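DUF2235 domain-containing protein (Pseudomonas aeruginosa, PDB 4O5P) probably acts as a phospholipase effector of the type VI secretion system, hydrolysing membrane phospholipids of target cells. Local coordinates at residues N91-G103 with M410-Q422. Numbering follows the deposited sequence.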
ATOM      1  N   ASN A  91       6.318  -6.684  -7.712  1.00 15.10           N
ATOM      2  CA  ASN A  91       7.313  -7.516  -7.063  1.00 15.66           C
ATOM      3  C   ASN A  91       6.728  -8.537  -6.088  1.00 18.80           C
ATOM      4  O   ASN A  91       7.303  -9.610  -5.907  1.00 18.00           O
ATOM      5  CB  ASN A  91       8.378  -6.669  -6.386  1.00 14.78           C
ATOM      6  CG  ASN A  91       9.263  -5.978  -7.378  1.00 16.31           C
ATOM      7  OD1 ASN A  91       9.336  -6.383  -8.537  1.00 15.64           O
ATOM      8  ND2 ASN A  91       9.949  -4.930  -6.934  1.00 14.43           N
ATOM      9  N   VAL A  92       5.592  -8.218  -5.472  1.00 15.63           N
ATOM     10  CA  VAL A  92       4.912  -9.200  -4.642  1.00 15.42           C
ATOM     11  C   VAL A  92       4.505 -10.409  -5.484  1.00 16.61           C
ATOM     12  O   VAL A  92       4.739 -11.557  -5.094  1.00 17.50           O
ATOM     13  CB  VAL A  92       3.699  -8.594  -3.911  1.00 16.73           C
ATOM     14  CG1 VAL A  92       2.861  -9.677  -3.264  1.00 16.34           C
ATOM     15  CG2 VAL A  92       4.179  -7.581  -2.852  1.00 16.03           C
ATOM     16  N   ALA A  93       3.923 -10.151  -6.647  1.00 19.90           N
ATOM     17  CA  ALA A  93       3.465 -11.237  -7.500  1.00 20.23           C
ATOM     18  C   ALA A  93       4.664 -12.017  -8.014  1.00 21.90           C
ATOM     19  O   ALA A  93       4.623 -13.244  -8.079  1.00 18.20           O
ATOM     20  CB  ALA A  93       2.618 -10.712  -8.643  1.00 18.47           C
ATOM     21  N   ARG A  94       5.740 -11.309  -8.357  1.00 19.10           N
ATOM     22  CA  ARG A  94       6.968 -11.970  -8.794  1.00 21.06           C
ATOM     23  C   ARG A  94       7.517 -12.911  -7.720  1.00 22.56           C
ATOM     24  O   ARG A  94       7.855 -14.052  -8.015  1.00 20.90           O
ATOM     25  CB  ARG A  94       8.013 -10.940  -9.261  1.00 18.31           C
ATOM     26  CG  ARG A  94       7.631 -10.280 -10.586  1.00 17.38           C
ATOM     27  CD  ARG A  94       8.464  -9.050 -10.906  1.00 18.53           C
ATOM     28  NE  ARG A  94       7.758  -8.217 -11.878  1.00 19.20           N
ATOM     29  CZ  ARG A  94       7.972  -8.249 -13.194  1.00 22.65           C
ATOM     30  NH1 ARG A  94       8.904  -9.046 -13.705  1.00 21.45           N
ATOM     31  NH2 ARG A  94       7.278  -7.459 -13.997  1.00 21.20           N
ATOM     32  N   LEU A  95       7.549 -12.456  -6.470  1.00 20.66           N
ATOM     33  CA  LEU A  95       8.043 -13.277  -5.364  1.00 17.41           C
ATOM     34  C   LEU A  95       7.144 -14.474  -5.053  1.00 20.47           C
ATOM     35  O   LEU A  95       7.636 -15.531  -4.622  1.00 18.69           O
ATOM     36  CB  LEU A  95       8.220 -12.419  -4.109  1.00 19.75           C
ATOM     37  CG  LEU A  95       9.381 -11.437  -4.203  1.00 25.93           C
ATOM     38  CD1 LEU A  95       9.345 -10.456  -3.042  1.00 21.77           C
ATOM     39  CD2 LEU A  95      10.708 -12.207  -4.250  1.00 20.97           C
ATOM     40  N   ILE A  96       5.835 -14.298  -5.267  1.00 20.10           N
ATOM     41  CA  ILE A  96       4.889 -15.400  -5.130  1.00 18.71           C
ATOM     42  C   ILE A  96       5.077 -16.444  -6.254  1.00 18.94           C
ATOM     43  O   ILE A  96       5.100 -17.643  -5.993  1.00 19.73           O
ATOM     44  CB  ILE A  96       3.439 -14.882  -5.060  1.00 20.50           C
ATOM     45  CG1 ILE A  96       3.205 -14.159  -3.724  1.00 15.90           C
ATOM     46  CG2 ILE A  96       2.450 -16.034  -5.207  1.00 18.33           C
ATOM     47  CD1 ILE A  96       3.344 -15.081  -2.515  1.00 17.36           C
ATOM     48  N   HIS A  97       5.233 -15.983  -7.493  1.00 18.72           N
ATOM     49  CA  HIS A  97       5.521 -16.861  -8.618  1.00 19.24           C
ATOM     50  C   HIS A  97       6.773 -17.709  -8.350  1.00 24.99           C
ATOM     51  O   HIS A  97       6.826 -18.877  -8.724  1.00 22.03           O
ATOM     52  CB  HIS A  97       5.778 -16.046  -9.892  1.00 21.95           C
ATOM     53  CG  HIS A  97       4.616 -15.223 -10.347  1.00 23.16           C
ATOM     54  ND1 HIS A  97       4.751 -14.177 -11.239  1.00 23.73           N
ATOM     55  CD2 HIS A  97       3.296 -15.301 -10.057  1.00 24.51           C
ATOM     56  CE1 HIS A  97       3.564 -13.648 -11.475  1.00 21.70           C
ATOM     57  NE2 HIS A  97       2.667 -14.304 -10.763  1.00 22.84           N
ATOM     58  N   ALA A  98       7.780 -17.100  -7.723  1.00 22.57           N
ATOM     59  CA  ALA A  98       9.050 -17.774  -7.418  1.00 23.80           C
ATOM     60  C   ALA A  98       9.049 -18.493  -6.074  1.00 23.65           C
ATOM     61  O   ALA A  98      10.076 -19.048  -5.657  1.00 23.57           O
ATOM     62  CB  ALA A  98      10.205 -16.774  -7.461  1.00 24.54           C
ATOM     63  N   SER A  99       7.914 -18.465  -5.384  1.00 22.23           N
ATOM     64  CA  SER A  99       7.781 -19.177  -4.117  1.00 20.66           C
ATOM     65  C   SER A  99       7.270 -20.611  -4.317  1.00 19.59           C
ATOM     66  O   SER A  99       6.480 -20.891  -5.220  1.00 23.41           O
ATOM     67  CB  SER A  99       6.868 -18.415  -3.144  1.00 20.76           C
ATOM     68  OG  SER A  99       7.526 -17.292  -2.564  1.00 17.35           O
ATOM     69  N   ILE A 100       7.733 -21.512  -3.465  1.00 23.16           N
ATOM     70  CA  ILE A 100       7.299 -22.905  -3.485  1.00 22.11           C
ATOM     71  C   ILE A 100       5.977 -23.030  -2.719  1.00 20.54           C
ATOM     72  O   ILE A 100       5.757 -22.305  -1.750  1.00 21.29           O
ATOM     73  CB  ILE A 100       8.390 -23.781  -2.839  1.00 24.68           C
ATOM     74  CG1 ILE A 100       9.701 -23.631  -3.619  1.00 22.37           C
ATOM     75  CG2 ILE A 100       7.960 -25.244  -2.739  1.00 25.47           C
ATOM     76  CD1 ILE A 100      10.939 -24.055  -2.833  1.00 27.73           C
ATOM     77  N   GLY A 101       5.090 -23.924  -3.153  1.00 25.26           N
ATOM     78  CA  GLY A 101       3.842 -24.153  -2.438  1.00 23.95           C
ATOM     79  C   GLY A 101       2.652 -24.387  -3.347  1.00 27.44           C
ATOM     80  O   GLY A 101       1.500 -24.192  -2.952  1.00 29.89           O
ATOM     81  N   SER A 102       2.925 -24.813  -4.573  1.00 33.39           N
ATOM     82  CA  SER A 102       1.864 -25.038  -5.541  1.00 35.28           C
ATOM     83  C   SER A 102       1.656 -26.534  -5.740  1.00 32.51           C
ATOM     84  O   SER A 102       2.607 -27.271  -5.991  1.00 34.49           O
ATOM     85  CB  SER A 102       2.205 -24.366  -6.871  1.00 39.20           C
ATOM     86  OG  SER A 102       1.144 -24.500  -7.800  1.00 39.87           O
ATOM     87  N   GLY A 103       0.411 -26.975  -5.601  1.00 33.59           N
ATOM     88  CA  GLY A 103       0.052 -28.366  -5.839  1.00 41.41           C
ATOM     89  C   GLY A 103      -0.174 -29.225  -4.601  1.00 34.42           C
ATOM     90  O   GLY A 103       0.408 -28.972  -3.543  1.00 34.55           O
HETATM   91  N   MSE A 410      14.987  -8.034  -2.348  1.00 16.72           N
HETATM   92  CA  MSE A 410      14.030  -8.565  -1.399  1.00 17.38           C
HETATM   93  C   MSE A 410      14.209 -10.062  -1.437  1.00 20.21           C
HETATM   94  O   MSE A 410      14.248 -10.730  -0.388  1.00 18.97           O
HETATM   95  CB  MSE A 410      12.584  -8.168  -1.767  1.00 14.59           C
HETATM   96  CG  MSE A 410      11.578  -8.631  -0.715  1.00 11.95           C
HETATM   97 SE   MSE A 410      11.821  -7.671   0.971  1.00 22.33          SE
HETATM   98  CE  MSE A 410      10.803  -6.094   0.491  1.00 13.50           C
ATOM     99  N   TYR A 411      14.418 -10.569  -2.654  1.00 19.98           N
ATOM    100  CA  TYR A 411      14.573 -11.994  -2.841  1.00 18.16           C
ATOM    101  C   TYR A 411      15.713 -12.472  -1.959  1.00 21.52           C
ATOM    102  O   TYR A 411      15.555 -13.428  -1.177  1.00 22.46           O
ATOM    103  CB  TYR A 411      14.853 -12.295  -4.314  1.00 18.17           C
ATOM    104  CG  TYR A 411      15.150 -13.740  -4.595  1.00 21.29           C
ATOM    105  CD1 TYR A 411      14.134 -14.637  -4.889  1.00 18.44           C
ATOM    106  CD2 TYR A 411      16.457 -14.207  -4.579  1.00 23.84           C
ATOM    107  CE1 TYR A 411      14.425 -15.976  -5.159  1.00 25.47           C
ATOM    108  CE2 TYR A 411      16.751 -15.520  -4.837  1.00 20.83           C
ATOM    109  CZ  TYR A 411      15.745 -16.403  -5.123  1.00 29.02           C
ATOM    110  OH  TYR A 411      16.081 -17.720  -5.372  1.00 25.79           O
ATOM    111  N   ALA A 412      16.841 -11.762  -2.027  1.00 20.33           N
ATOM    112  CA  ALA A 412      18.042 -12.237  -1.353  1.00 18.80           C
ATOM    113  C   ALA A 412      17.770 -12.256   0.136  1.00 22.82           C
ATOM    114  O   ALA A 412      18.104 -13.238   0.828  1.00 20.90           O
ATOM    115  CB  ALA A 412      19.245 -11.355  -1.682  1.00 19.11           C
ATOM    116  N   GLU A 413      17.099 -11.206   0.620  1.00 20.23           N
ATOM    117  CA  GLU A 413      16.851 -11.082   2.053  1.00 17.81           C
ATOM    118  C   GLU A 413      16.000 -12.260   2.464  1.00 22.53           C
ATOM    119  O   GLU A 413      16.318 -12.954   3.434  1.00 22.75           O
ATOM    120  CB  GLU A 413      16.129  -9.764   2.390  1.00 18.73           C
ATOM    121  CG  GLU A 413      16.963  -8.507   2.101  1.00 18.27           C
ATOM    122  CD  GLU A 413      17.935  -8.208   3.211  1.00 24.10           C
ATOM    123  OE1 GLU A 413      18.566  -7.125   3.159  1.00 23.03           O
ATOM    124  OE2 GLU A 413      18.056  -9.046   4.150  1.00 19.67           O
ATOM    125  N   ALA A 414      14.977 -12.541   1.659  1.00 22.63           N
ATOM    126  CA  ALA A 414      14.019 -13.566   2.016  1.00 18.96           C
ATOM    127  C   ALA A 414      14.749 -14.900   1.967  1.00 23.48           C
ATOM    128  O   ALA A 414      14.576 -15.747   2.848  1.00 23.86           O
ATOM    129  CB  ALA A 414      12.835 -13.542   1.073  1.00 15.36           C
ATOM    130  N   PHE A 415      15.616 -15.061   0.972  1.00 23.70           N
ATOM    131  CA  PHE A 415      16.306 -16.334   0.824  1.00 25.05           C
ATOM    132  C   PHE A 415      17.211 -16.548   2.041  1.00 25.29           C
ATOM    133  O   PHE A 415      17.338 -17.670   2.556  1.00 23.54           O
ATOM    134  CB  PHE A 415      17.094 -16.370  -0.491  1.00 22.89           C
ATOM    135  CG  PHE A 415      17.461 -17.755  -0.938  1.00 25.91           C
ATOM    136  CD1 PHE A 415      16.597 -18.492  -1.735  1.00 22.13           C
ATOM    137  CD2 PHE A 415      18.668 -18.330  -0.546  1.00 28.75           C
ATOM    138  CE1 PHE A 415      16.928 -19.775  -2.152  1.00 26.71           C
ATOM    139  CE2 PHE A 415      19.005 -19.620  -0.952  1.00 25.01           C
ATOM    140  CZ  PHE A 415      18.132 -20.344  -1.753  1.00 26.66           C
ATOM    141  N   GLU A 416      17.795 -15.456   2.528  1.00 23.63           N
ATOM    142  CA  GLU A 416      18.722 -15.537   3.643  1.00 24.57           C
ATOM    143  C   GLU A 416      17.965 -15.925   4.885  1.00 24.27           C
ATOM    144  O   GLU A 416      18.525 -16.556   5.790  1.00 22.55           O
ATOM    145  CB  GLU A 416      19.375 -14.178   3.902  1.00 22.06           C
ATOM    146  CG  GLU A 416      20.886 -14.132   3.783  1.00 33.21           C
ATOM    147  CD  GLU A 416      21.592 -15.266   4.501  0.58 28.75           C
ATOM    148  OE1 GLU A 416      21.725 -16.352   3.900  0.47 27.74           O
ATOM    149  OE2 GLU A 416      22.025 -15.071   5.657  0.69 34.60           O
ATOM    150  N   ALA A 417      16.689 -15.545   4.942  1.00 21.93           N
ATOM    151  CA  ALA A 417      15.938 -15.732   6.178  1.00 23.45           C
ATOM    152  C   ALA A 417      15.220 -17.071   6.196  1.00 19.11           C
ATOM    153  O   ALA A 417      14.514 -17.397   7.153  1.00 25.15           O
ATOM    154  CB  ALA A 417      14.964 -14.563   6.402  1.00 21.06           C
ATOM    155  N   GLY A 418      15.408 -17.853   5.141  1.00 23.50           N
ATOM    156  CA  GLY A 418      14.883 -19.209   5.102  1.00 25.40           C
ATOM    157  C   GLY A 418      13.625 -19.389   4.265  1.00 23.86           C
ATOM    158  O   GLY A 418      12.960 -20.414   4.362  1.00 20.99           O
ATOM    159  N   ALA A 419      13.306 -18.410   3.423  1.00 24.39           N
ATOM    160  CA  ALA A 419      12.088 -18.472   2.595  1.00 21.25           C
ATOM    161  C   ALA A 419      12.084 -19.602   1.556  1.00 24.75           C
ATOM    162  O   ALA A 419      13.103 -19.869   0.917  1.00 25.24           O
ATOM    163  CB  ALA A 419      11.835 -17.120   1.912  1.00 22.34           C
ATOM    164  N   PRO A 420      10.924 -20.267   1.380  1.00 22.25           N
ATOM    165  CA  PRO A 420      10.827 -21.360   0.409  1.00 23.22           C
ATOM    166  C   PRO A 420      10.795 -20.807  -1.000  1.00 23.02           C
ATOM    167  O   PRO A 420       9.721 -20.747  -1.616  1.00 23.31           O
ATOM    168  CB  PRO A 420       9.479 -22.018   0.750  1.00 25.59           C
ATOM    169  CG  PRO A 420       9.159 -21.552   2.141  1.00 24.28           C
ATOM    170  CD  PRO A 420       9.692 -20.144   2.176  1.00 25.67           C
ATOM    171  N   LEU A 421      11.962 -20.404  -1.502  1.00 19.55           N
ATOM    172  CA  LEU A 421      12.045 -19.749  -2.807  1.00 17.96           C
ATOM    173  C   LEU A 421      12.693 -20.632  -3.871  1.00 23.09           C
ATOM    174  O   LEU A 421      13.661 -21.353  -3.597  1.00 25.59           O
ATOM    175  CB  LEU A 421      12.819 -18.429  -2.684  1.00 20.17           C
ATOM    176  CG  LEU A 421      12.066 -17.272  -2.039  1.00 21.29           C
ATOM    177  CD1 LEU A 421      12.968 -16.064  -1.778  1.00 20.62           C
ATOM    178  CD2 LEU A 421      10.869 -16.887  -2.937  1.00 19.96           C
ATOM    179  N   GLN A 422      12.162 -20.584  -5.086  1.00 24.34           N
ATOM    180  CA  GLN A 422      12.806 -21.272  -6.196  1.00 26.14           C
ATOM    181  C   GLN A 422      14.131 -20.575  -6.509  1.00 31.00           C
ATOM    182  O   GLN A 422      14.301 -19.384  -6.211  1.00 26.55           O
ATOM    183  CB  GLN A 422      11.903 -21.264  -7.429  1.00 26.04           C
ATOM    184  CG  GLN A 422      10.479 -21.796  -7.176  1.00 27.32           C
ATOM    185  CD  GLN A 422       9.502 -21.363  -8.244  1.00 29.57           C
ATOM    186  OE1 GLN A 422       9.905 -20.937  -9.326  1.00 28.77           O
ATOM    187  NE2 GLN A 422       8.202 -21.458  -7.945  1.00 28.97           N
TER
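The carbonyl oxygen of Ala-98 receives the backbone N of Gln-422 at 2.7 Å, while Gln-422 CG folds against the same oxygen. Two residues on, past Ser-99, Ile-100 N donates to Pro-420 O at 2.8 Å. Ser-99 and Leu-421 thus form a single antiparallel bridge, a non-hydrogen-bonded pair with the two bonds on either side of it. Proline suits its place because it centres an inverse gamma turn and needs only its carbonyl to pair; its CB meets Ile-100 CB at 4.1 Å. The bridge ties the end of helix 91-97 to the loop after helix 403-416, where a Schellman motif turns the chain back at Gly-418, glycine readily taking the positive phi (103°) required, all within a fold consistent with an alpha/beta-hydrolase. Tyr-232 of strand 225-236 packs against Pro-420. The short side chain of Ser-99 turns its OG back to Leu-95 O, 2.7 Å away in the last turn of helix 91-97, and Leu-421 CD2 rests on that hydroxyl. Branched Leu-95 serves two neighbours: CD1 packs on selenomethionine Met-410 CG at 3.7 Å, CD2 on Tyr-411 CB. With CG anti to the backbone N (chi1 175°), the Tyr-411 ring swings out from helix 403-416, and its OH donates to Gln-422 O at 2.6 Å, an acceptor lying at the ring edge, in the ring plane. The extended Gln-422 side chain carries NE2 across to Ser-99 O, a weak bond of 3.3 Å.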